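Side-chain contacts in 2-C-methyl-D-erythritol 2,4-cyclodiphosphate synthase (Francisella tularensis subsp. tularensis, PDB 3RE3), which catalyses formation of 2-C-methyl-D-erythritol 2,4-cyclodiphosphate with release of CMP, probably as a step in the non-mevalonate pathway to isoprenoid precursors: residues D78-L83 with A123-I128; A53-L58 with K87-K92; D44-A49 with I100-I105; H15-A20 with Q107-L112. All blocks are in the same frame, centred on the assembly; numbering follows the deposited sequence. Where two conformers were deposited one is given.

How the contacts relate
From the N terminus, the chain leaves strand 6-16 through 15-20, which meets 107-112 much later and so closes the longest loop, contact 4. Nested inside it, contact 3 joins the start of helix 45-57 (44-49) to strand 96-105 (100-105). Contact 2 is nested in turn inside contact 3, pairing the end of helix 45-57 (53-58) with the end of helix 79-92 (87-92). Contact 1 breaks this nesting: it starts at 78-83 and closes only at 123-128, thereby crossing the other three. Contacts 1 and 2 join helices to one another, contact 3 seats a helix on the sheet, and contact 4 ties the chain just after strand 6-16 to the loop after strand 96-105, at the surface.

Contact 1. Residues D78-L83 with A123-I128; sequences DSKFFL and ANILEI
Ile-125 and Leu-83 account for most of the surface buried here, 77 and 70 Å² respectively, and the two branches of the isoleucine do different work. Its CG2 methyl faces the branch point of the leucine, 4.2 Å from Leu-83 CG. Its longer arm, with CG1 turned beside the backbone N (chi1 -66°), carries CD1 to the flank of a lysine, where it lies 4.0 Å from Lys-80 CG. CB and CD of that lysine are almost equally near, so the methyl rests against the aliphatic stem, the two side chains crossing at about a right angle, while the extended chain carries the ammonium away. The residues belong to helix 79-92 and the end of helix 115-126, two members of the helical layer of this alpha/beta fold. Asp-78 caps the first helix, OD1 accepting from Lys-80 N at 3.3 Å, and a Schellman motif at Glu-127, with positive phi, ends the second. Leu-83 also reaches the last turn before that stop: its CD1 is 4.0 Å from Leu-126 CD2, the two side chains crossing nearly perpendicularly. Beyond the pair, Leu-83 packs on Ile-47, Leu-50 and Cys-51 of helix 45-57, and Leu-126 on Ile-100 of the sheet.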
loop_
_atom_site.group_PDB
_atom_site.type_symbol
_atom_site.label_atom_id
_atom_site.label_comp_id
_atom_site.label_asym_id
_atom_site.label_seq_id
_atom_site.Cartn_x
_atom_site.Cartn_y
_atom_site.Cartn_z
ATOM N N ASP A 78 16.383 20.990 -4.003
ATOM C CA ASP A 78 16.528 19.870 -3.085
ATOM C C ASP A 78 15.146 19.509 -2.561
ATOM O O ASP A 78 14.395 20.379 -2.129
ATOM C CB ASP A 78 17.451 20.253 -1.924
ATOM C CG ASP A 78 17.888 19.055 -1.103
ATOM O OD1 ASP A 78 17.208 18.007 -1.157
ATOM O OD2 ASP A 78 18.916 19.160 -0.402
ATOM N N SER A 79 14.800 18.228 -2.626
ATOM C CA SER A 79 13.459 17.797 -2.255
ATOM C C SER A 79 13.141 18.155 -0.799
ATOM O O SER A 79 11.977 18.312 -0.424
ATOM C CB SER A 79 13.287 16.300 -2.510
ATOM O OG SER A 79 12.172 16.053 -3.352
ATOM N N LYS A 80 14.185 18.292 0.011
ATOM C CA LYS A 80 14.033 18.715 1.389
ATOM C C LYS A 80 13.224 20.002 1.509
ATOM O O LYS A 80 12.507 20.195 2.486
ATOM C CB LYS A 80 15.396 18.913 2.038
ATOM C CG LYS A 80 16.199 17.643 2.230
ATOM C CD LYS A 80 17.467 17.953 3.011
ATOM C CE LYS A 80 18.543 16.897 2.802
ATOM N NZ LYS A 80 19.839 17.259 3.455
ATOM N N PHE A 81 13.373 20.877 0.521
ATOM C CA PHE A 81 12.639 22.132 0.469
ATOM C C PHE A 81 11.141 21.876 0.493
ATOM O O PHE A 81 10.417 22.427 1.325
ATOM C CB PHE A 81 13.005 22.909 -0.798
ATOM C CG PHE A 81 12.033 24.004 -1.144
ATOM C CD1 PHE A 81 12.233 25.293 -0.682
ATOM C CD2 PHE A 81 10.923 23.745 -1.935
ATOM C CE1 PHE A 81 11.343 26.301 -0.995
ATOM C CE2 PHE A 81 10.028 24.749 -2.251
ATOM C CZ PHE A 81 10.238 26.028 -1.779
ATOM N N PHE A 82 10.686 21.039 -0.432
ATOM C CA PHE A 82 9.271 20.716 -0.553
ATOM C C PHE A 82 8.736 20.173 0.756
ATOM O O PHE A 82 7.670 20.564 1.225
ATOM C CB PHE A 82 9.053 19.704 -1.669
ATOM C CG PHE A 82 9.460 20.214 -3.006
ATOM C CD1 PHE A 82 8.557 20.895 -3.799
ATOM C CD2 PHE A 82 10.759 20.046 -3.463
ATOM C CE1 PHE A 82 8.934 21.381 -5.041
ATOM C CE2 PHE A 82 11.142 20.529 -4.705
ATOM C CZ PHE A 82 10.229 21.198 -5.491
ATOM N N LEU A 83 9.504 19.275 1.348
ATOM C CA LEU A 83 9.156 18.712 2.633
ATOM C C LEU A 83 8.978 19.827 3.669
ATOM O O LEU A 83 8.106 19.758 4.539
ATOM C CB LEU A 83 10.230 17.733 3.074
ATOM C CG LEU A 83 9.765 16.879 4.225
ATOM C CD1 LEU A 83 8.428 16.261 3.864
ATOM C CD2 LEU A 83 10.799 15.819 4.523
ATOM N N ALA A 123 13.213 13.560 10.226
ATOM C CA ALA A 123 12.693 13.888 11.544
ATOM C C ALA A 123 13.046 15.332 11.883
ATOM O O ALA A 123 12.272 16.039 12.531
ATOM C CB ALA A 123 13.258 12.951 12.605
ATOM N N ASN A 124 14.234 15.750 11.462
ATOM C CA ASN A 124 14.701 17.089 11.744
ATOM C C ASN A 124 13.851 18.117 11.027
ATOM O O ASN A 124 13.332 19.037 11.640
ATOM C CB ASN A 124 16.169 17.247 11.355
ATOM C CG ASN A 124 16.749 18.573 11.801
ATOM O OD1 ASN A 124 17.051 18.763 12.971
ATOM N ND2 ASN A 124 16.902 19.496 10.869
ATOM N N ILE A 125 13.706 17.951 9.721
ATOM C CA ILE A 125 12.951 18.916 8.921
ATOM C C ILE A 125 11.515 18.993 9.425
ATOM O O ILE A 125 10.910 20.062 9.468
ATOM C CB ILE A 125 12.910 18.548 7.434
ATOM C CG1 ILE A 125 14.304 18.644 6.824
ATOM C CG2 ILE A 125 11.941 19.465 6.692
ATOM C CD1 ILE A 125 14.599 17.534 5.848
ATOM N N LEU A 126 10.977 17.839 9.796
ATOM C CA LEU A 126 9.588 17.724 10.192
ATOM C C LEU A 126 9.413 18.043 11.668
ATOM O O LEU A 126 8.290 18.195 12.157
ATOM C CB LEU A 126 9.084 16.317 9.902
ATOM C CG LEU A 126 8.900 15.965 8.427
ATOM C CD1 LEU A 126 8.489 14.507 8.275
ATOM C CD2 LEU A 126 7.863 16.895 7.804
ATOM N N GLU A 127 10.536 18.134 12.371
ATOM C CA GLU A 127 10.530 18.457 13.788
ATOM C C GLU A 127 9.671 17.478 14.567
ATOM O O GLU A 127 8.764 17.874 15.290
ATOM C CB GLU A 127 10.043 19.883 13.983
ATOM C CG GLU A 127 10.890 20.884 13.243
ATOM C CD GLU A 127 10.232 22.230 13.153
ATOM O OE1 GLU A 127 9.822 22.765 14.213
ATOM O OE2 GLU A 127 10.115 22.741 12.015
ATOM N N ILE A 128 9.946 16.193 14.377
ATOM C CA ILE A 128 9.376 15.142 15.202
ATOM C C ILE A 128 10.526 14.284 15.705
ATOM O O ILE A 128 11.681 14.488 15.333
ATOM C CB ILE A 128 8.467 14.222 14.396
ATOM C CG1 ILE A 128 9.299 13.496 13.327
ATOM C CG2 ILE A 128 7.327 14.992 13.778
ATOM C CD1 ILE A 128 8.669 13.460 11.958
#

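Contact 2. Residues A53-L58 with K87-K92; sequences AILGAL and KKMLDK. With NA (sodium ion), chain F.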
loop_
_atom_site.group_PDB
_atom_site.type_symbol
_atom_site.label_atom_id
_atom_site.label_comp_id
_atom_site.label_asym_id
_atom_site.label_seq_id
_atom_site.Cartn_x
_atom_site.Cartn_y
_atom_site.Cartn_z
ATOM N N ALA A 53 1.573 11.577 1.131
ATOM C CA ALA A 53 0.835 10.983 2.242
ATOM C C ALA A 53 0.257 12.075 3.140
ATOM O O ALA A 53 -0.891 12.007 3.592
ATOM C CB ALA A 53 1.732 10.050 3.046
ATOM N N ILE A 54 1.074 13.087 3.389
ATOM C CA ILE A 54 0.694 14.181 4.266
ATOM C C ILE A 54 -0.426 15.026 3.654
ATOM O O ILE A 54 -1.438 15.266 4.299
ATOM C CB ILE A 54 1.917 15.022 4.646
ATOM C CG1 ILE A 54 2.734 14.269 5.699
ATOM C CG2 ILE A 54 1.500 16.379 5.175
ATOM C CD1 ILE A 54 4.112 14.828 5.950
ATOM N N LEU A 55 -0.261 15.455 2.409
ATOM C CA LEU A 55 -1.320 16.185 1.732
ATOM C C LEU A 55 -2.514 15.276 1.582
ATOM O O LEU A 55 -3.655 15.724 1.612
ATOM C CB LEU A 55 -0.858 16.671 0.370
ATOM C CG LEU A 55 0.372 17.567 0.471
ATOM C CD1 LEU A 55 1.017 17.818 -0.867
ATOM C CD2 LEU A 55 0.000 18.876 1.119
ATOM N N GLY A 56 -2.251 13.987 1.422
ATOM C CA GLY A 56 -3.335 13.030 1.353
ATOM C C GLY A 56 -4.171 13.050 2.621
ATOM O O GLY A 56 -5.380 13.225 2.581
ATOM N N ALA A 57 -3.513 12.871 3.754
ATOM C CA ALA A 57 -4.200 12.904 5.041
ATOM C C ALA A 57 -5.052 14.168 5.238
ATOM O O ALA A 57 -6.130 14.096 5.801
ATOM C CB ALA A 57 -3.190 12.754 6.177
ATOM N N LEU A 58 -4.575 15.301 4.728
ATOM C CA LEU A 58 -5.256 16.587 4.855
ATOM C C LEU A 58 -6.337 16.888 3.798
ATOM O O LEU A 58 -6.904 17.971 3.824
ATOM C CB LEU A 58 -4.228 17.725 4.798
ATOM C CG LEU A 58 -3.011 17.741 5.727
ATOM C CD1 LEU A 58 -2.153 18.968 5.469
ATOM C CD2 LEU A 58 -3.422 17.701 7.185
ATOM N N LYS A 87 5.647 20.919 5.682
ATOM C CA LYS A 87 5.645 21.127 7.130
ATOM C C LYS A 87 4.850 22.388 7.504
ATOM O O LYS A 87 4.085 22.386 8.463
ATOM C CB LYS A 87 7.084 21.195 7.654
ATOM C CG LYS A 87 7.259 21.849 9.023
ATOM C CD LYS A 87 6.551 21.076 10.106
ATOM C CE LYS A 87 6.840 21.666 11.463
ATOM N NZ LYS A 87 6.028 20.999 12.515
ATOM N N LYS A 88 5.025 23.458 6.735
ATOM C CA LYS A 88 4.284 24.689 6.955
ATOM C C LYS A 88 2.794 24.506 6.665
ATOM O O LYS A 88 1.948 24.918 7.458
ATOM C CB LYS A 88 4.822 25.817 6.078
ATOM C CG LYS A 88 6.185 26.380 6.457
ATOM C CD LYS A 88 6.524 27.531 5.505
ATOM C CE LYS A 88 8.026 27.756 5.335
ATOM N NZ LYS A 88 8.311 28.865 4.367
HETATM N N MSE A 89 2.464 23.916 5.521
HETATM C CA MSE A 89 1.061 23.669 5.190
HETATM C C MSE A 89 0.417 22.878 6.312
HETATM O O MSE A 89 -0.694 23.176 6.740
HETATM C CB MSE A 89 0.930 22.921 3.867
HETATM C CG MSE A 89 1.557 23.668 2.698
HETATM SE SE MSE A 89 1.246 22.878 0.926
HETATM C CE MSE A 89 1.587 24.476 -0.151
ATOM N N LEU A 90 1.138 21.881 6.802
ATOM C CA LEU A 90 0.675 21.100 7.937
ATOM C C LEU A 90 0.324 21.983 9.149
ATOM O O LEU A 90 -0.710 21.783 9.792
ATOM C CB LEU A 90 1.710 20.034 8.295
ATOM C CG LEU A 90 1.395 19.022 9.391
ATOM C CD1 LEU A 90 0.176 18.188 9.054
ATOM C CD2 LEU A 90 2.598 18.135 9.596
ATOM N N ASP A 91 1.168 22.961 9.463
ATOM C CA ASP A 91 0.903 23.821 10.620
ATOM C C ASP A 91 -0.307 24.728 10.395
ATOM O O ASP A 91 -1.114 24.924 11.299
ATOM C CB ASP A 91 2.140 24.643 11.004
ATOM C CG ASP A 91 3.304 23.771 11.480
ATOM O OD1 ASP A 91 3.113 22.545 11.636
ATOM O OD2 ASP A 91 4.409 24.316 11.709
ATOM N N LYS A 92 -0.436 25.271 9.190
ATOM C CA LYS A 92 -1.569 26.134 8.852
ATOM C C LYS A 92 -2.892 25.395 8.966
ATOM O O LYS A 92 -3.915 26.000 9.250
ATOM C CB LYS A 92 -1.438 26.706 7.434
ATOM C CG LYS A 92 -0.167 27.507 7.163
ATOM C CD LYS A 92 -0.178 28.855 7.870
ATOM C CE LYS A 92 0.820 29.828 7.244
ATOM N NZ LYS A 92 0.374 30.320 5.905
HETATM NA NA NA F . -8.125 12.536 3.310
#
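Ile-54 and Leu-90 mark the closest backbone approach, their CA atoms 7.8 Å apart, a spacing that lets the ends of helices 45-57 and 79-92 pack through intervening side chains. Leu-90 buries more surface than any other residue here, and its CD1 serves two partners: Leu-58 CD2 at 4.1 Å and, more loosely, Ile-54 CG2 at 4.5 Å. With CG opposite the backbone N (chi1 -175°), Leu-90 brings this methyl up to both, and meets Leu-58 at about a right angle. A separate touch is made by Leu-55, whose CD2 lies 4.2 Å from SE of Met-89, a selenomethionine with its chain extended beyond CG. On the sheet side, Leu-58 and Leu-90 both also rest on Leu-160 of strand 151-161, so this part of the helix-helix contact is seated on the sheet as well. Polar groups keep to other faces. Lys-87 NZ forms a salt bridge with Asp-91 OD1 at 3.4 Å, its hydrogen bond weak, one turn on along its own helix. Gly-56 O, turned away from helix 79-92, binds a sodium ion at 2.9 Å; Asn-99 OD1 of a neighbouring subunit binds it too. The meeting surface is thus apolar throughout, which implies cohesion by dispersion and exclusion of water, with shape rather than directed bonds setting how the helix ends fit.

Contact 3. Residues D44-A49 with I100-I105; sequences DVLIHA and IDCTII. With POP (pyrophosphate 2-), chain E.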
loop_
_atom_site.group_PDB
_atom_site.type_symbol
_atom_site.label_atom_id
_atom_site.label_comp_id
_atom_site.label_asym_id
_atom_site.label_seq_id
_atom_site.Cartn_x
_atom_site.Cartn_y
_atom_site.Cartn_z
ATOM N N ASP A 44 13.314 12.704 -5.501
ATOM C CA ASP A 44 13.523 11.837 -4.352
ATOM C C ASP A 44 12.234 11.041 -4.108
ATOM O O ASP A 44 11.219 11.572 -3.669
ATOM C CB ASP A 44 13.861 12.702 -3.141
ATOM C CG ASP A 44 14.066 11.903 -1.866
ATOM O OD1 ASP A 44 13.520 10.786 -1.726
ATOM O OD2 ASP A 44 14.778 12.422 -0.986
ATOM N N VAL A 45 12.292 9.745 -4.367
ATOM C CA VAL A 45 11.093 8.919 -4.346
ATOM C C VAL A 45 10.424 8.886 -2.959
ATOM O O VAL A 45 9.193 8.877 -2.855
ATOM C CB VAL A 45 11.372 7.495 -4.916
ATOM C CG1 VAL A 45 12.266 6.700 -3.989
ATOM C CG2 VAL A 45 10.091 6.751 -5.188
ATOM N N LEU A 46 11.224 8.878 -1.896
ATOM C CA LEU A 46 10.660 8.791 -0.551
ATOM C C LEU A 46 10.009 10.101 -0.118
ATOM O O LEU A 46 8.870 10.120 0.329
ATOM C CB LEU A 46 11.701 8.334 0.475
ATOM C CG LEU A 46 11.104 8.033 1.852
ATOM C CD1 LEU A 46 12.049 7.269 2.763
ATOM C CD2 LEU A 46 10.696 9.316 2.515
ATOM N N ILE A 47 10.736 11.200 -0.248
ATOM C CA ILE A 47 10.182 12.467 0.172
ATOM C C ILE A 47 8.928 12.755 -0.652
ATOM O O ILE A 47 7.988 13.397 -0.190
ATOM C CB ILE A 47 11.208 13.598 0.068
ATOM C CG1 ILE A 47 12.285 13.400 1.132
ATOM C CG2 ILE A 47 10.534 14.960 0.219
ATOM C CD1 ILE A 47 13.164 14.607 1.356
ATOM N N HIS A 48 8.921 12.270 -1.878
ATOM C CA HIS A 48 7.764 12.447 -2.737
ATOM C C HIS A 48 6.544 11.691 -2.194
ATOM O O HIS A 48 5.494 12.291 -1.965
ATOM C CB HIS A 48 8.091 12.003 -4.166
ATOM C CG HIS A 48 7.052 12.388 -5.171
ATOM N ND1 HIS A 48 7.357 13.048 -6.339
ATOM C CD2 HIS A 48 5.712 12.187 -5.189
ATOM C CE1 HIS A 48 6.248 13.251 -7.031
ATOM N NE2 HIS A 48 5.239 12.739 -6.355
ATOM N N ALA A 49 6.682 10.389 -1.967
ATOM C CA ALA A 49 5.572 9.622 -1.433
ATOM C C ALA A 49 5.150 10.203 -0.066
ATOM O O ALA A 49 3.968 10.231 0.286
ATOM C CB ALA A 49 5.959 8.167 -1.306
ATOM N N ILE A 100 4.973 8.264 11.171
ATOM C CA ILE A 100 5.100 7.967 9.754
ATOM C C ILE A 100 5.780 6.629 9.540
ATOM O O ILE A 100 6.807 6.353 10.164
ATOM C CB ILE A 100 5.933 9.035 9.050
ATOM C CG1 ILE A 100 5.188 10.364 9.075
ATOM C CG2 ILE A 100 6.241 8.598 7.626
ATOM C CD1 ILE A 100 6.038 11.529 8.685
ATOM N N ASP A 101 5.211 5.807 8.660
ATOM C CA ASP A 101 5.849 4.549 8.265
ATOM C C ASP A 101 6.191 4.484 6.771
ATOM O O ASP A 101 5.347 4.745 5.921
ATOM C CB ASP A 101 4.980 3.356 8.658
ATOM C CG ASP A 101 5.787 2.073 8.778
ATOM O OD1 ASP A 101 7.031 2.150 8.707
ATOM O OD2 ASP A 101 5.190 0.992 8.965
ATOM N N CYS A 102 7.428 4.130 6.452
ATOM C CA CYS A 102 7.866 4.112 5.053
ATOM C C CYS A 102 8.400 2.751 4.680
ATOM O O CYS A 102 9.156 2.133 5.443
ATOM C CB CYS A 102 8.962 5.141 4.792
ATOM S SG CYS A 102 8.567 6.818 5.265
ATOM N N THR A 103 7.990 2.284 3.505
ATOM C CA THR A 103 8.562 1.086 2.915
ATOM C C THR A 103 9.185 1.408 1.552
ATOM O O THR A 103 8.499 1.731 0.588
ATOM C CB THR A 103 7.516 -0.027 2.780
ATOM O OG1 THR A 103 6.865 -0.218 4.039
ATOM C CG2 THR A 103 8.165 -1.338 2.335
ATOM N N ILE A 104 10.502 1.325 1.495
ATOM C CA ILE A 104 11.223 1.443 0.243
ATOM C C ILE A 104 11.321 0.087 -0.435
ATOM O O ILE A 104 11.788 -0.876 0.165
ATOM C CB ILE A 104 12.637 1.962 0.485
ATOM C CG1 ILE A 104 12.570 3.306 1.210
ATOM C CG2 ILE A 104 13.404 2.061 -0.830
ATOM C CD1 ILE A 104 13.903 3.800 1.680
ATOM N N ILE A 105 10.863 0.020 -1.679
ATOM C CA ILE A 105 10.929 -1.214 -2.454
ATOM C C ILE A 105 11.985 -1.128 -3.550
ATOM O O ILE A 105 11.821 -0.392 -4.519
ATOM C CB ILE A 105 9.561 -1.513 -3.080
ATOM C CG1 ILE A 105 8.477 -1.363 -2.006
ATOM C CG2 ILE A 105 9.565 -2.892 -3.744
ATOM C CD1 ILE A 105 7.101 -1.704 -2.464
HETATM P P1 POP E . 7.348 10.119 -9.876
HETATM O O1 POP E . 6.260 10.865 -9.138
HETATM O O2 POP E . 6.799 8.791 -10.348
HETATM O O3 POP E . 7.788 10.934 -11.068
HETATM O O POP E . 8.608 9.879 -8.889
HETATM P P2 POP E . 9.941 10.798 -8.867
HETATM O O4 POP E . 10.658 10.546 -7.563
HETATM O O5 POP E . 10.851 10.451 -10.025
HETATM O O6 POP E . 9.574 12.264 -8.929
#
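Of 44-49, Leu-46 alone touches 100-105, and its CD1 methyl reaches two alternate residues of strand 96-105. CG stands opposite the backbone N (chi1 -172°), which throws the branched end out from the helix toward the sheet. There CD1 meets Ile-104 CD1 at 4.1 Å, methyl to methyl, the side chains crossing at about a right angle. Ile-104 contributes through its longer arm: CG1 lies beside the backbone N (chi1 -57°), bringing CD1 toward the helix. Two residues earlier, Cys-102 presents both side-chain atoms: CB is 4.3 Å from Leu-46 CD1, and SG lies 4.3 Å from both Leu-46 CD1 and Leu-46 CD2, so the two methyls face the sulfur equally. This is a helix packed on one face of the mixed sheet of this YgbB-family alpha/beta fold. Thr-103, between the two, points its side chain the other way, where its OG1 and Asp-101 OD2 are hydrogen-bonded to His-10 of a neighbouring subunit; one strand thus serves core and trimer interface with its two faces. At the helix start Asp-44 is the N-cap. Its OD1 accepts from Ile-47 N at 3.2 Å in a nearly straight bond (169°), the N-H coming from above the carboxylate plane, and only weakly from Leu-46 N. Pyrophosphate lies by the same helix end, with O4 3.6 Å from Val-45 CA, and the helix dipole may favour the anion there. Its O1 sits over one face of the His-48 ring, 3.2 Å from CE1.

Contact 4. Residues H15-A20 with Q107-L112; sequences HKFTSA and QAPKML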
loop_
_atom_site.group_PDB
_atom_site.type_symbol
_atom_site.label_atom_id
_atom_site.label_comp_id
_atom_site.label_asym_id
_atom_site.label_seq_id
_atom_site.Cartn_x
_atom_site.Cartn_y
_atom_site.Cartn_z
ATOM N N HIS A 15 10.298 5.639 -9.080
ATOM C CA HIS A 15 11.370 6.289 -9.805
ATOM C C HIS A 15 11.978 5.307 -10.784
ATOM O O HIS A 15 12.367 4.209 -10.392
ATOM C CB HIS A 15 12.455 6.759 -8.855
ATOM C CG HIS A 15 13.555 7.498 -9.539
ATOM N ND1 HIS A 15 14.885 7.195 -9.356
ATOM C CD2 HIS A 15 13.515 8.511 -10.434
ATOM C CE1 HIS A 15 15.621 8.001 -10.100
ATOM N NE2 HIS A 15 14.814 8.809 -10.764
ATOM N N LYS A 16 12.038 5.698 -12.057
ATOM C CA LYS A 16 12.745 4.921 -13.064
ATOM C C LYS A 16 14.213 5.334 -13.092
ATOM O O LYS A 16 14.529 6.517 -13.227
ATOM C CB LYS A 16 12.102 5.088 -14.451
ATOM C CG LYS A 16 13.010 4.673 -15.623
ATOM C CD LYS A 16 12.241 4.400 -16.925
ATOM C CE LYS A 16 11.570 5.654 -17.490
ATOM N NZ LYS A 16 10.587 5.340 -18.583
ATOM N N PHE A 17 15.103 4.359 -12.939
ATOM C CA PHE A 17 16.532 4.609 -13.091
ATOM C C PHE A 17 16.842 5.111 -14.490
ATOM O O PHE A 17 16.313 4.593 -15.485
ATOM C CB PHE A 17 17.345 3.343 -12.841
ATOM C CG PHE A 17 17.319 2.865 -11.419
ATOM C CD1 PHE A 17 16.868 1.594 -11.115
ATOM C CD2 PHE A 17 17.756 3.686 -10.384
ATOM C CE1 PHE A 17 16.840 1.144 -9.800
ATOM C CE2 PHE A 17 17.739 3.247 -9.083
ATOM C CZ PHE A 17 17.275 1.973 -8.784
ATOM N N THR A 18 17.724 6.104 -14.558
ATOM C CA THR A 18 18.168 6.666 -15.829
ATOM C C THR A 18 19.617 6.286 -16.128
ATOM O O THR A 18 20.535 6.753 -15.461
ATOM C CB THR A 18 18.068 8.197 -15.796
ATOM O OG1 THR A 18 18.357 8.657 -14.468
ATOM C CG2 THR A 18 16.666 8.649 -16.183
ATOM N N SER A 19 19.816 5.409 -17.100
ATOM C CA SER A 19 21.162 4.958 -17.404
ATOM C C SER A 19 22.008 6.135 -17.857
ATOM O O SER A 19 21.585 6.927 -18.696
ATOM C CB SER A 19 21.142 3.870 -18.479
ATOM O OG SER A 19 20.363 4.271 -19.593
ATOM N N ALA A 20 23.192 6.264 -17.277
ATOM C CA ALA A 20 24.156 7.230 -17.770
ATOM C C ALA A 20 24.895 6.604 -18.961
ATOM O O ALA A 20 25.439 5.502 -18.864
ATOM C CB ALA A 20 25.122 7.646 -16.661
ATOM N N GLN A 107 15.424 -3.495 -5.586
ATOM C CA GLN A 107 16.337 -4.629 -5.677
ATOM C C GLN A 107 17.734 -4.123 -5.358
ATOM O O GLN A 107 18.599 -4.867 -4.889
ATOM C CB GLN A 107 16.267 -5.302 -7.046
ATOM C CG GLN A 107 16.823 -6.710 -7.056
ATOM C CD GLN A 107 16.040 -7.647 -6.161
ATOM O OE1 GLN A 107 14.831 -7.498 -5.983
ATOM N NE2 GLN A 107 16.728 -8.625 -5.596
ATOM N N ALA A 108 17.921 -2.827 -5.596
ATOM C CA ALA A 108 19.163 -2.132 -5.283
ATOM C C ALA A 108 18.988 -0.648 -5.640
ATOM O O ALA A 108 18.013 -0.292 -6.301
ATOM C CB ALA A 108 20.333 -2.756 -6.036
ATOM N N PRO A 109 19.898 0.229 -5.168
ATOM C CA PRO A 109 21.085 -0.033 -4.334
ATOM C C PRO A 109 20.736 -0.539 -2.943
ATOM O O PRO A 109 19.559 -0.580 -2.575
ATOM C CB PRO A 109 21.734 1.350 -4.209
ATOM C CG PRO A 109 20.604 2.312 -4.411
ATOM C CD PRO A 109 19.721 1.667 -5.435
ATOM N N LYS A 110 21.749 -0.873 -2.152
ATOM C CA LYS A 110 21.466 -1.355 -0.814
ATOM C C LYS A 110 21.190 -0.157 0.108
ATOM O O LYS A 110 22.039 0.725 0.277
ATOM C CB LYS A 110 22.589 -2.245 -0.285
ATOM C CG LYS A 110 22.131 -3.123 0.867
ATOM C CD LYS A 110 23.291 -3.610 1.727
ATOM C CE LYS A 110 22.794 -4.387 2.951
ATOM N NZ LYS A 110 22.106 -5.672 2.600
HETATM N N MSE A 111 19.983 -0.137 0.676
HETATM C CA MSE A 111 19.486 0.963 1.498
HETATM C C MSE A 111 19.989 0.927 2.933
HETATM O O MSE A 111 20.182 1.966 3.552
HETATM C CB MSE A 111 17.959 0.932 1.545
HETATM C CG MSE A 111 17.278 1.100 0.215
HETATM SE SE MSE A 111 17.734 2.775 -0.655
HETATM C CE MSE A 111 16.995 2.312 -2.394
ATOM N N LEU A 112 20.191 -0.277 3.459
ATOM C CA LEU A 112 20.425 -0.462 4.887
ATOM C C LEU A 112 21.402 0.535 5.536
ATOM O O LEU A 112 21.120 1.071 6.613
ATOM C CB LEU A 112 20.867 -1.896 5.168
ATOM C CG LEU A 112 21.143 -2.169 6.648
ATOM C CD1 LEU A 112 19.870 -2.021 7.493
ATOM C CD2 LEU A 112 21.776 -3.543 6.833
#
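Two torsions bring Phe-17 to the loop at Ala-108 and Pro-109. On one side, Phe-17 CG is set beside the backbone N (chi1 -68°), pointing the ring across from the end of strand 6-16. On the other, the peptide bond between Ala-108 and Pro-109 is cis, which puts the Ala-108 carbonyl oxygen and Pro-109 CD on the same edge of that bond. Both therefore face one ring corner. Ala-108 O lies near the ring plane, at its edge, 3.4 Å from Phe-17 CZ and 4.0 Å from Phe-17 CE1, so it addresses the C-H rim and not the pi cloud. Pro-109 CD comes obliquely, 4.2 Å from Phe-17 CZ, as the apolar half of the contact. The main chains stay well apart: the nearest CA atoms, of Phe-17 and Ala-108, are 10.6 Å from each other, and the ring alone bridges the gap. Only 69 Å² is buried, in keeping with a surface position. The contact joins the chain just after strand 6-16 to the loop between strand 96-105 and helix 115-126. Phe-17 also packs on Ile-152 of strand 151-161, and Gln-107 OE1 accepts from Arg-142 N, tying the loop to a second one. Just before Phe-17 in sequence, His-15 touches a pyrophosphate and Lys-16 N is hydrogen-bonded to Glu-141 OE1 of a neighbouring subunit. Ala-108 O at the ring edge is consistent with a weak attraction to the C-H rim, which data at 2.65 Å do not establish; with the small apolar touch of Pro-109, this implies a light contact.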